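Local coordinates for protein carbohydrate oxidase (Microdochium nivale, PDB 3RJA) that oxidises the C1 hydroxyl of mono-, oligo- and polysaccharides to the lactone with a bound FAD, passing the electrons to oxygen to form hydrogen peroxide, at residues G139-G144 with D158-V163; V135-H140 with W200-F205. All coordinates share one frame; numbering follows the deposited sequence.

Contact 1 of 2, residues G139-G144 with D158-V163. With FAD (flavin-adenine dinucleotide), chain B.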
ATOM      1  N   GLY A 139      -3.492   5.521  -4.933  1.00  8.98           N
ATOM      2  CA  GLY A 139      -2.135   5.088  -4.556  1.00  8.80           C
ATOM      3  C   GLY A 139      -2.056   3.621  -4.171  1.00  8.78           C
ATOM      4  O   GLY A 139      -1.100   2.919  -4.516  1.00 10.13           O
ATOM      5  N   HIS A 140      -3.069   3.157  -3.457  1.00  8.78           N
ATOM      6  CA  HIS A 140      -3.117   1.793  -2.924  1.00  9.07           C
ATOM      7  C   HIS A 140      -3.212   0.762  -4.049  1.00  9.34           C
ATOM      8  O   HIS A 140      -2.350  -0.125  -4.159  1.00  9.12           O
ATOM      9  CB  HIS A 140      -4.314   1.649  -1.979  1.00  8.43           C
ATOM     10  CG  HIS A 140      -4.339   0.378  -1.170  1.00  8.02           C
ATOM     11  ND1 HIS A 140      -3.462   0.141  -0.130  1.00  7.68           N
ATOM     12  CD2 HIS A 140      -5.193  -0.679  -1.196  1.00  7.38           C
ATOM     13  CE1 HIS A 140      -3.765  -1.018   0.442  1.00  8.14           C
ATOM     14  NE2 HIS A 140      -4.797  -1.545  -0.205  1.00  7.92           N
ATOM     15  N   PHE A 141      -4.248   0.893  -4.877  1.00  9.51           N
ATOM     16  CA  PHE A 141      -4.493  -0.077  -5.947  1.00 10.12           C
ATOM     17  C   PHE A 141      -3.421  -0.010  -7.051  1.00 10.48           C
ATOM     18  O   PHE A 141      -3.111  -1.016  -7.671  1.00 11.66           O
ATOM     19  CB  PHE A 141      -5.892   0.134  -6.557  1.00 10.35           C
ATOM     20  CG  PHE A 141      -7.044  -0.403  -5.716  1.00 10.10           C
ATOM     21  CD1 PHE A 141      -7.296   0.077  -4.413  1.00  9.68           C
ATOM     22  CD2 PHE A 141      -7.898  -1.376  -6.249  1.00 10.56           C
ATOM     23  CE1 PHE A 141      -8.375  -0.414  -3.671  1.00 10.00           C
ATOM     24  CE2 PHE A 141      -8.975  -1.883  -5.520  1.00  9.83           C
ATOM     25  CZ  PHE A 141      -9.227  -1.381  -4.221  1.00 10.01           C
ATOM     26  N   ALA A 142      -2.867   1.176  -7.306  1.00 10.58           N
ATOM     27  CA  ALA A 142      -1.917   1.327  -8.419  1.00 10.04           C
ATOM     28  C   ALA A 142      -0.611   0.569  -8.180  1.00 10.35           C
ATOM     29  O   ALA A 142       0.173   0.366  -9.128  1.00 10.03           O
ATOM     30  CB  ALA A 142      -1.625   2.814  -8.686  1.00  8.45           C
ATOM     31  N   HIS A 143      -0.352   0.214  -6.912  1.00  9.92           N
ATOM     32  CA  HIS A 143       0.948  -0.342  -6.538  1.00 10.70           C
ATOM     33  C   HIS A 143       0.842  -1.683  -5.815  1.00 10.64           C
ATOM     34  O   HIS A 143       1.839  -2.194  -5.339  1.00 10.95           O
ATOM     35  CB  HIS A 143       1.797   0.670  -5.729  1.00 10.47           C
ATOM     36  CG  HIS A 143       1.950   2.003  -6.408  1.00 10.61           C
ATOM     37  ND1 HIS A 143       1.147   3.094  -6.111  1.00 11.29           N
ATOM     38  CD2 HIS A 143       2.764   2.396  -7.421  1.00 10.21           C
ATOM     39  CE1 HIS A 143       1.493   4.112  -6.886  1.00 10.65           C
ATOM     40  NE2 HIS A 143       2.458   3.706  -7.704  1.00 10.51           N
ATOM     41  N   GLY A 144      -0.354  -2.268  -5.791  1.00 10.57           N
ATOM     42  CA  GLY A 144      -0.564  -3.567  -5.129  1.00 11.58           C
ATOM     43  C   GLY A 144      -1.771  -3.547  -4.187  1.00 11.29           C
ATOM     44  O   GLY A 144      -2.914  -3.706  -4.639  1.00 10.34           O
ATOM     45  N   ASP A 158      -5.382  -6.848  -7.917  1.00 11.27           N
ATOM     46  CA  ASP A 158      -5.956  -8.001  -8.602  1.00 11.56           C
ATOM     47  C   ASP A 158      -7.479  -7.892  -8.846  1.00 12.33           C
ATOM     48  O   ASP A 158      -8.014  -8.635  -9.649  1.00 12.12           O
ATOM     49  CB  ASP A 158      -5.594  -9.274  -7.838  1.00 12.16           C
ATOM     50  CG  ASP A 158      -4.086  -9.534  -7.824  1.00 12.77           C
ATOM     51  OD1 ASP A 158      -3.424  -9.218  -8.854  1.00 12.50           O
ATOM     52  OD2 ASP A 158      -3.573 -10.026  -6.776  1.00 12.90           O
ATOM     53  N   SER A 159      -8.168  -6.962  -8.183  1.00 11.15           N
ATOM     54  CA  SER A 159      -9.578  -6.703  -8.499  1.00 11.86           C
ATOM     55  C   SER A 159      -9.759  -5.804  -9.747  1.00 11.13           C
ATOM     56  O   SER A 159     -10.854  -5.656 -10.247  1.00 10.89           O
ATOM     57  CB  SER A 159     -10.273  -6.025  -7.295  1.00 11.90           C
ATOM     58  OG  SER A 159      -9.905  -4.661  -7.257  1.00 11.70           O
ATOM     59  N   VAL A 160      -8.686  -5.172 -10.209  1.00 11.75           N
ATOM     60  CA  VAL A 160      -8.782  -4.180 -11.274  1.00 12.21           C
ATOM     61  C   VAL A 160      -8.991  -4.867 -12.626  1.00 12.66           C
ATOM     62  O   VAL A 160      -8.135  -5.650 -13.079  1.00 14.18           O
ATOM     63  CB  VAL A 160      -7.511  -3.261 -11.325  1.00 12.02           C
ATOM     64  CG1 VAL A 160      -7.603  -2.242 -12.455  1.00 10.46           C
ATOM     65  CG2 VAL A 160      -7.248  -2.560  -9.953  1.00 10.59           C
ATOM     66  N   VAL A 161     -10.124  -4.584 -13.259  1.00 12.93           N
ATOM     67  CA  VAL A 161     -10.432  -5.126 -14.602  1.00 14.58           C
ATOM     68  C   VAL A 161     -10.448  -4.030 -15.667  1.00 15.59           C
ATOM     69  O   VAL A 161     -10.531  -4.323 -16.864  1.00 18.98           O
ATOM     70  CB  VAL A 161     -11.756  -5.937 -14.644  1.00 14.31           C
ATOM     71  CG1 VAL A 161     -11.645  -7.146 -13.712  1.00 14.31           C
ATOM     72  CG2 VAL A 161     -12.992  -5.050 -14.262  1.00 13.33           C
ATOM     73  N   GLY A 162     -10.375  -2.773 -15.244  1.00 14.87           N
ATOM     74  CA  GLY A 162     -10.196  -1.677 -16.201  1.00 15.01           C
ATOM     75  C   GLY A 162      -9.965  -0.323 -15.543  1.00 14.14           C
ATOM     76  O   GLY A 162     -10.232  -0.154 -14.347  1.00 12.27           O
ATOM     77  N   VAL A 163      -9.467   0.637 -16.325  1.00 12.63           N
ATOM     78  CA  VAL A 163      -9.299   2.010 -15.847  1.00 12.96           C
ATOM     79  C   VAL A 163      -9.578   2.999 -16.972  1.00 14.32           C
ATOM     80  O   VAL A 163      -9.400   2.677 -18.156  1.00 14.75           O
ATOM     81  CB  VAL A 163      -7.869   2.292 -15.262  1.00 12.55           C
ATOM     82  CG1 VAL A 163      -7.705   1.660 -13.862  1.00 11.75           C
ATOM     83  CG2 VAL A 163      -6.748   1.808 -16.220  1.00 13.06           C
TER
HETATM   84  PA  FAD B 501      -1.141   9.260  -2.248  1.00  9.18           P
HETATM   85  O1A FAD B 501      -2.290  10.184  -2.550  1.00  9.44           O
HETATM   86  O2A FAD B 501      -0.062   9.851  -1.377  1.00  8.50           O
HETATM   87  O5B FAD B 501      -0.484   8.780  -3.631  1.00  9.51           O
HETATM   88  C5B FAD B 501       0.446   7.704  -3.633  1.00  8.98           C
HETATM   89  C4B FAD B 501       1.101   7.624  -5.023  1.00  9.00           C
HETATM   90  O4B FAD B 501       0.112   7.300  -6.001  1.00  8.24           O
HETATM   91  C3B FAD B 501       1.728   8.946  -5.463  1.00  9.12           C
HETATM   92  O3B FAD B 501       2.806   8.665  -6.360  1.00 11.12           O
HETATM   93  C2B FAD B 501       0.588   9.571  -6.261  1.00  9.41           C
HETATM   94  O2B FAD B 501       0.947  10.567  -7.190  1.00  8.87           O
HETATM   95  C1B FAD B 501       0.018   8.335  -6.943  1.00  9.05           C
HETATM   96  N9A FAD B 501      -1.387   8.545  -7.277  1.00  9.38           N
HETATM   97  C8A FAD B 501      -2.402   9.033  -6.460  1.00  9.97           C
HETATM   98  N7A FAD B 501      -3.540   9.054  -7.205  1.00 10.42           N
HETATM   99  C5A FAD B 501      -3.271   8.579  -8.431  1.00  9.47           C
HETATM  100  C6A FAD B 501      -4.075   8.398  -9.561  1.00 10.31           C
HETATM  101  N6A FAD B 501      -5.392   8.703  -9.531  1.00  9.02           N
HETATM  102  N1A FAD B 501      -3.488   7.864 -10.695  1.00  9.14           N
HETATM  103  C2A FAD B 501      -2.130   7.562 -10.721  1.00  9.90           C
HETATM  104  N3A FAD B 501      -1.324   7.776  -9.621  1.00  9.60           N
HETATM  105  C4A FAD B 501      -1.909   8.268  -8.492  1.00  9.58           C
HETATM  106  N1  FAD B 501      -0.506  -0.567   2.340  1.00 15.10           N
HETATM  107  C2  FAD B 501      -0.899  -1.894   2.128  1.00 16.31           C
HETATM  108  O2  FAD B 501      -0.584  -2.508   1.102  1.00 12.78           O
HETATM  109  N3  FAD B 501      -1.716  -2.475   3.093  1.00 16.29           N
HETATM  110  C4  FAD B 501      -2.259  -1.819   4.181  1.00 16.18           C
HETATM  111  O4  FAD B 501      -3.080  -2.386   4.937  1.00 16.32           O
HETATM  112  C4X FAD B 501      -1.767  -0.423   4.396  1.00 14.93           C
HETATM  113  N5  FAD B 501      -2.210   0.286   5.420  1.00 15.77           N
HETATM  114  C5X FAD B 501      -1.862   1.606   5.588  1.00 13.64           C
HETATM  115  C6  FAD B 501      -2.420   2.377   6.640  1.00 13.59           C
HETATM  116  C7  FAD B 501      -2.183   3.735   6.735  1.00 11.50           C
HETATM  117  C7M FAD B 501      -2.782   4.561   7.892  1.00 11.85           C
HETATM  118  C8  FAD B 501      -1.474   4.380   5.694  1.00 11.94           C
HETATM  119  C8M FAD B 501      -1.209   5.871   5.739  1.00 10.63           C
HETATM  120  C9  FAD B 501      -0.865   3.633   4.696  1.00 12.62           C
HETATM  121  C9A FAD B 501      -1.065   2.241   4.606  1.00 13.63           C
HETATM  122  N10 FAD B 501      -0.577   1.474   3.521  1.00 14.02           N
HETATM  123  C10 FAD B 501      -0.839   0.115   3.437  1.00 14.89           C
HETATM  124  C1' FAD B 501       0.283   2.136   2.486  1.00 13.44           C
HETATM  125  C2' FAD B 501      -0.554   2.556   1.286  1.00 12.43           C
HETATM  126  O2' FAD B 501      -0.889   1.404   0.522  1.00 13.88           O
HETATM  127  C3' FAD B 501       0.244   3.488   0.402  1.00 11.71           C
HETATM  128  O3' FAD B 501       0.745   4.568   1.162  1.00 11.43           O
HETATM  129  C4' FAD B 501      -0.638   3.984  -0.756  1.00 11.75           C
HETATM  130  O4' FAD B 501       0.176   4.320  -1.837  1.00 10.13           O
HETATM  131  C5' FAD B 501      -1.517   5.165  -0.335  1.00 10.36           C
HETATM  132  O5' FAD B 501      -2.319   5.561  -1.412  1.00 11.29           O
HETATM  133  P   FAD B 501      -2.924   7.069  -1.419  1.00 10.43           P
HETATM  134  O1P FAD B 501      -3.832   7.261  -2.596  1.00 10.64           O
HETATM  135  O2P FAD B 501      -3.605   7.349  -0.078  1.00  9.59           O
HETATM  136  O3P FAD B 501      -1.558   7.898  -1.499  1.00  9.17           O
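Phe-141 meets the start of strand 160-166 with the rim of its ring. Val-160 CG2 lies in the ring plane, 3.9 Å from Phe-141 CD2, and Ser-159 OG sits near the same plane, 3.4 Å from Phe-141 CE2. Two adjacent edge carbons therefore take one apolar and one polar neighbour, and the segments bury just 112 Å² between them. With CG anti to the carbonyl carbon (chi1 -77°), Phe-141 sends its ring off the helix toward the strand, where Val-160 answers with a single methyl. The serine oxygen packs here but bonds to Ala-156 O.

The tight part lies on the FAD side of the helix. Gly-139 N donates to FAD O1P at 2.9 Å, and a CB on this residue would fall 2.1 Å from FAD O5', so the close approach of the cofactor depends on glycine. His-140 ND1 is hydrogen-bonded to FAD O2' at 2.9 Å, while its NE2 pairs with Gly-130 N; bonds at both nitrogens fix the ring's rotation. His-143 ND1 donates almost straight (165°) to a lone pair of Gly-139 O, 2.8 Å away, and its CE1 edge approaches FAD O4B at 3.6 Å. Gly-139 and His-140 thus tie the helix to pyrophosphate and ribityl chain, within the PCMH-type FAD-binding domain of this oxidase family.

Toward the strand the packing is looser: one methyl and one partly exposed serine at the ring's rim. A classic beta bulge at Val-161 and Gly-162, both facing Lys-201, lies beyond the touching residues.

Around this junction, Phe-141 also packs on Leu-112 and Leu-115 of helix 112-123, Val-160 rests on Phe-184 of helix 181-190, and Leu-202 of strand 196-206 touches Phe-141, Ser-159 and Val-160.

Contact 2 of 2, residues V135-H140 with W200-F205; sequences VGISGH and WKLATF. With FAD (flavin-adenine dinucleotide), chain B.
Trp-200 donates its indole N-H to Ser-138: NE1 to OG is 3.0 Å, the angle at hydrogen is 165°, and the oxygen lies only 9° out of the ring plane. Ile-137 supplies the apolar half. Its CD1 stands obliquely to the indole, 3.8 Å from Trp-200 CD1, and meets Leu-202 CD1 tip to tip at 3.9 Å. Ile-137 is fully extended, CG1 anti to the backbone N (chi1 -168°) and CD1 continuing outward, which brings CD1 to both partners. A leucine in place of Trp-200 would probably deprive Ser-138 OG of its indole donor and open a gap beside Ile-137 CD1.

Ser-138 OG is positioned further by its hydrogen bond to Pro-108 O, and it lies 3.2 Å from FAD N6A, so the tryptophan acts as a second-shell support for the residue lying against the adenine. Gly-136, at the N-cap position, donates its N to FAD O2P at 2.8 Å; the FAD-binding domain thus presents a helix N-terminus to the pyrophosphate, whose negative charge it is likely to favour. Val-135 CG2 reaches the flavin, 3.5 Å from FAD C8.

Strand 196-206 runs between strands 103-106 and 160-166 here: Val-106 packs on Ile-137 and Leu-202, Val-160 and Val-163 touch Trp-200, and helix 137-142 packs against this sheet, its Phe-141 and Ala-142 also on Trp-200.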
ATOM      1  N   VAL A 135      -6.707   5.459   3.745  1.00 11.60           N
ATOM      2  CA  VAL A 135      -5.899   5.231   2.547  1.00 10.91           C
ATOM      3  C   VAL A 135      -6.712   5.496   1.274  1.00 11.11           C
ATOM      4  O   VAL A 135      -7.865   5.101   1.170  1.00 11.34           O
ATOM      5  CB  VAL A 135      -5.267   3.815   2.560  1.00 11.02           C
ATOM      6  CG1 VAL A 135      -4.634   3.460   1.211  1.00 10.40           C
ATOM      7  CG2 VAL A 135      -4.192   3.773   3.654  1.00 10.77           C
ATOM      8  N   GLY A 136      -6.116   6.191   0.318  1.00 10.75           N
ATOM      9  CA  GLY A 136      -6.776   6.442  -0.950  1.00 10.43           C
ATOM     10  C   GLY A 136      -6.751   5.205  -1.847  1.00 10.52           C
ATOM     11  O   GLY A 136      -5.756   4.461  -1.882  1.00  9.87           O
ATOM     12  N   ILE A 137      -7.865   4.979  -2.549  1.00  9.72           N
ATOM     13  CA  ILE A 137      -7.964   3.941  -3.558  1.00  9.65           C
ATOM     14  C   ILE A 137      -6.830   4.013  -4.617  1.00 10.54           C
ATOM     15  O   ILE A 137      -6.293   2.966  -5.008  1.00 10.33           O
ATOM     16  CB  ILE A 137      -9.360   3.953  -4.245  1.00  9.40           C
ATOM     17  CG1 ILE A 137      -9.567   2.688  -5.076  1.00 10.06           C
ATOM     18  CG2 ILE A 137      -9.613   5.218  -5.077  1.00  8.62           C
ATOM     19  CD1 ILE A 137     -10.894   2.684  -5.844  1.00 10.39           C
ATOM     20  N   SER A 138      -6.455   5.225  -5.063  1.00  9.27           N
ATOM     21  CA  SER A 138      -5.563   5.294  -6.235  1.00  9.60           C
ATOM     22  C   SER A 138      -4.129   4.907  -5.936  1.00  8.93           C
ATOM     23  O   SER A 138      -3.602   4.064  -6.617  1.00  8.38           O
ATOM     24  CB  SER A 138      -5.635   6.630  -6.982  1.00  8.93           C
ATOM     25  OG  SER A 138      -6.952   6.862  -7.425  1.00  9.21           O
ATOM     26  N   GLY A 139      -3.492   5.521  -4.933  1.00  8.98           N
ATOM     27  CA  GLY A 139      -2.135   5.088  -4.556  1.00  8.80           C
ATOM     28  C   GLY A 139      -2.056   3.621  -4.171  1.00  8.78           C
ATOM     29  O   GLY A 139      -1.100   2.919  -4.516  1.00 10.13           O
ATOM     30  N   HIS A 140      -3.069   3.157  -3.457  1.00  8.78           N
ATOM     31  CA  HIS A 140      -3.117   1.793  -2.924  1.00  9.07           C
ATOM     32  C   HIS A 140      -3.212   0.762  -4.049  1.00  9.34           C
ATOM     33  O   HIS A 140      -2.350  -0.125  -4.159  1.00  9.12           O
ATOM     34  CB  HIS A 140      -4.314   1.649  -1.979  1.00  8.43           C
ATOM     35  CG  HIS A 140      -4.339   0.378  -1.170  1.00  8.02           C
ATOM     36  ND1 HIS A 140      -3.462   0.141  -0.130  1.00  7.68           N
ATOM     37  CD2 HIS A 140      -5.193  -0.679  -1.196  1.00  7.38           C
ATOM     38  CE1 HIS A 140      -3.765  -1.018   0.442  1.00  8.14           C
ATOM     39  NE2 HIS A 140      -4.797  -1.545  -0.205  1.00  7.92           N
ATOM     40  N   TRP A 200     -11.563   3.828 -11.571  1.00 10.30           N
ATOM     41  CA  TRP A 200     -11.163   2.409 -11.384  1.00 10.85           C
ATOM     42  C   TRP A 200     -12.339   1.491 -11.683  1.00 11.29           C
ATOM     43  O   TRP A 200     -13.440   1.717 -11.180  1.00 11.33           O
ATOM     44  CB  TRP A 200     -10.687   2.145  -9.952  1.00 10.02           C
ATOM     45  CG  TRP A 200      -9.455   2.913  -9.599  1.00 10.32           C
ATOM     46  CD1 TRP A 200      -9.381   4.172  -9.042  1.00  9.94           C
ATOM     47  CD2 TRP A 200      -8.104   2.487  -9.822  1.00 10.04           C
ATOM     48  NE1 TRP A 200      -8.054   4.546  -8.918  1.00  9.61           N
ATOM     49  CE2 TRP A 200      -7.255   3.524  -9.372  1.00  9.68           C
ATOM     50  CE3 TRP A 200      -7.533   1.318 -10.350  1.00  9.58           C
ATOM     51  CZ2 TRP A 200      -5.843   3.434  -9.456  1.00  9.59           C
ATOM     52  CZ3 TRP A 200      -6.148   1.223 -10.420  1.00  9.07           C
ATOM     53  CH2 TRP A 200      -5.314   2.273  -9.975  1.00  8.98           C
ATOM     54  N   LYS A 201     -12.108   0.439 -12.462  1.00 11.95           N
ATOM     55  CA  LYS A 201     -13.180  -0.551 -12.707  1.00 12.69           C
ATOM     56  C   LYS A 201     -12.813  -1.843 -12.008  1.00 11.39           C
ATOM     57  O   LYS A 201     -11.791  -2.461 -12.299  1.00  9.60           O
ATOM     58  CB  LYS A 201     -13.464  -0.702 -14.209  1.00 13.76           C
ATOM     59  CG  LYS A 201     -13.621   0.661 -14.906  1.00 16.11           C
ATOM     60  CD  LYS A 201     -13.789   0.523 -16.390  1.00 22.57           C
ATOM     61  CE  LYS A 201     -13.777   1.881 -17.113  1.00 26.65           C
ATOM     62  NZ  LYS A 201     -13.436   1.651 -18.589  1.00 28.17           N
ATOM     63  N   LEU A 202     -13.641  -2.230 -11.047  1.00 11.71           N
ATOM     64  CA  LEU A 202     -13.200  -3.214 -10.041  1.00 13.59           C
ATOM     65  C   LEU A 202     -14.149  -4.383  -9.910  1.00 14.39           C
ATOM     66  O   LEU A 202     -15.347  -4.163  -9.676  1.00 16.42           O
ATOM     67  CB  LEU A 202     -13.087  -2.540  -8.658  1.00 12.79           C
ATOM     68  CG  LEU A 202     -12.177  -1.306  -8.525  1.00 13.41           C
ATOM     69  CD1 LEU A 202     -12.187  -0.749  -7.063  1.00 11.92           C
ATOM     70  CD2 LEU A 202     -10.742  -1.625  -8.971  1.00 12.07           C
ATOM     71  N   ALA A 203     -13.622  -5.605 -10.019  1.00 12.91           N
ATOM     72  CA  ALA A 203     -14.400  -6.820  -9.738  1.00 14.16           C
ATOM     73  C   ALA A 203     -14.600  -6.899  -8.233  1.00 15.04           C
ATOM     74  O   ALA A 203     -13.663  -6.620  -7.480  1.00 17.73           O
ATOM     75  CB  ALA A 203     -13.644  -8.099 -10.225  1.00 11.59           C
ATOM     76  N   THR A 204     -15.794  -7.297  -7.793  1.00 15.09           N
ATOM     77  CA  THR A 204     -16.069  -7.448  -6.362  1.00 15.19           C
ATOM     78  C   THR A 204     -16.501  -8.898  -6.087  1.00 16.28           C
ATOM     79  O   THR A 204     -16.817  -9.624  -7.035  1.00 15.52           O
ATOM     80  CB  THR A 204     -17.173  -6.481  -5.881  1.00 15.11           C
ATOM     81  OG1 THR A 204     -18.439  -6.848  -6.475  1.00 14.50           O
ATOM     82  CG2 THR A 204     -16.819  -5.049  -6.244  1.00 13.18           C
ATOM     83  N   PHE A 205     -16.497  -9.301  -4.810  1.00 14.89           N
ATOM     84  CA  PHE A 205     -17.098 -10.576  -4.363  1.00 16.58           C
ATOM     85  C   PHE A 205     -18.218 -10.321  -3.327  1.00 18.87           C
ATOM     86  O   PHE A 205     -18.249  -9.244  -2.706  1.00 17.12           O
ATOM     87  CB  PHE A 205     -16.046 -11.569  -3.823  1.00 15.80           C
ATOM     88  CG  PHE A 205     -15.113 -10.999  -2.756  1.00 16.22           C
ATOM     89  CD1 PHE A 205     -15.414 -11.124  -1.387  1.00 16.54           C
ATOM     90  CD2 PHE A 205     -13.890 -10.421  -3.124  1.00 15.32           C
ATOM     91  CE1 PHE A 205     -14.547 -10.631  -0.405  1.00 15.00           C
ATOM     92  CE2 PHE A 205     -13.005  -9.935  -2.174  1.00 14.03           C
ATOM     93  CZ  PHE A 205     -13.329 -10.025  -0.802  1.00 16.38           C
TER
HETATM   94  PA  FAD B 501      -1.141   9.260  -2.248  1.00  9.18           P
HETATM   95  O1A FAD B 501      -2.290  10.184  -2.550  1.00  9.44           O
HETATM   96  O2A FAD B 501      -0.062   9.851  -1.377  1.00  8.50           O
HETATM   97  O5B FAD B 501      -0.484   8.780  -3.631  1.00  9.51           O
HETATM   98  C5B FAD B 501       0.446   7.704  -3.633  1.00  8.98           C
HETATM   99  C4B FAD B 501       1.101   7.624  -5.023  1.00  9.00           C
HETATM  100  O4B FAD B 501       0.112   7.300  -6.001  1.00  8.24           O
HETATM  101  C3B FAD B 501       1.728   8.946  -5.463  1.00  9.12           C
HETATM  102  O3B FAD B 501       2.806   8.665  -6.360  1.00 11.12           O
HETATM  103  C2B FAD B 501       0.588   9.571  -6.261  1.00  9.41           C
HETATM  104  O2B FAD B 501       0.947  10.567  -7.190  1.00  8.87           O
HETATM  105  C1B FAD B 501       0.018   8.335  -6.943  1.00  9.05           C
HETATM  106  N9A FAD B 501      -1.387   8.545  -7.277  1.00  9.38           N
HETATM  107  C8A FAD B 501      -2.402   9.033  -6.460  1.00  9.97           C
HETATM  108  N7A FAD B 501      -3.540   9.054  -7.205  1.00 10.42           N
HETATM  109  C5A FAD B 501      -3.271   8.579  -8.431  1.00  9.47           C
HETATM  110  C6A FAD B 501      -4.075   8.398  -9.561  1.00 10.31           C
HETATM  111  N6A FAD B 501      -5.392   8.703  -9.531  1.00  9.02           N
HETATM  112  N1A FAD B 501      -3.488   7.864 -10.695  1.00  9.14           N
HETATM  113  C2A FAD B 501      -2.130   7.562 -10.721  1.00  9.90           C
HETATM  114  N3A FAD B 501      -1.324   7.776  -9.621  1.00  9.60           N
HETATM  115  C4A FAD B 501      -1.909   8.268  -8.492  1.00  9.58           C
HETATM  116  N1  FAD B 501      -0.506  -0.567   2.340  1.00 15.10           N
HETATM  117  C2  FAD B 501      -0.899  -1.894   2.128  1.00 16.31           C
HETATM  118  O2  FAD B 501      -0.584  -2.508   1.102  1.00 12.78           O
HETATM  119  N3  FAD B 501      -1.716  -2.475   3.093  1.00 16.29           N
HETATM  120  C4  FAD B 501      -2.259  -1.819   4.181  1.00 16.18           C
HETATM  121  O4  FAD B 501      -3.080  -2.386   4.937  1.00 16.32           O
HETATM  122  C4X FAD B 501      -1.767  -0.423   4.396  1.00 14.93           C
HETATM  123  N5  FAD B 501      -2.210   0.286   5.420  1.00 15.77           N
HETATM  124  C5X FAD B 501      -1.862   1.606   5.588  1.00 13.64           C
HETATM  125  C6  FAD B 501      -2.420   2.377   6.640  1.00 13.59           C
HETATM  126  C7  FAD B 501      -2.183   3.735   6.735  1.00 11.50           C
HETATM  127  C7M FAD B 501      -2.782   4.561   7.892  1.00 11.85           C
HETATM  128  C8  FAD B 501      -1.474   4.380   5.694  1.00 11.94           C
HETATM  129  C8M FAD B 501      -1.209   5.871   5.739  1.00 10.63           C
HETATM  130  C9  FAD B 501      -0.865   3.633   4.696  1.00 12.62           C
HETATM  131  C9A FAD B 501      -1.065   2.241   4.606  1.00 13.63           C
HETATM  132  N10 FAD B 501      -0.577   1.474   3.521  1.00 14.02           N
HETATM  133  C10 FAD B 501      -0.839   0.115   3.437  1.00 14.89           C
HETATM  134  C1' FAD B 501       0.283   2.136   2.486  1.00 13.44           C
HETATM  135  C2' FAD B 501      -0.554   2.556   1.286  1.00 12.43           C
HETATM  136  O2' FAD B 501      -0.889   1.404   0.522  1.00 13.88           O
HETATM  137  C3' FAD B 501       0.244   3.488   0.402  1.00 11.71           C
HETATM  138  O3' FAD B 501       0.745   4.568   1.162  1.00 11.43           O
HETATM  139  C4' FAD B 501      -0.638   3.984  -0.756  1.00 11.75           C
HETATM  140  O4' FAD B 501       0.176   4.320  -1.837  1.00 10.13           O
HETATM  141  C5' FAD B 501      -1.517   5.165  -0.335  1.00 10.36           C
HETATM  142  O5' FAD B 501      -2.319   5.561  -1.412  1.00 11.29           O
HETATM  143  P   FAD B 501      -2.924   7.069  -1.419  1.00 10.43           P
HETATM  144  O1P FAD B 501      -3.832   7.261  -2.596  1.00 10.64           O
HETATM  145  O2P FAD B 501      -3.605   7.349  -0.078  1.00  9.59           O
HETATM  146  O3P FAD B 501      -1.558   7.898  -1.499  1.00  9.17           O

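In the fold
Followed from the N terminus, the chain enters contact 2 at Val-135, passes through the shared residues Gly-139 and His-140, and goes straight on into contact 1. A 13-residue connection holding helix 150-153 then returns to 158-163, closing the shorter loop. The longer one, 59 residues that include strand 172-176 and helix 181-190, closes at 200-205, so contact 1 nests within contact 2. Their far segments are neighbouring antiparallel strands, joined by probable hydrogen bonds from Lys-201 N to Gly-162 O (2.7 Å) and Ala-203 N to Ser-159 O (2.8 Å). Together the contacts seat FAD-binding helix 137-142 on two adjacent strands of one sheet.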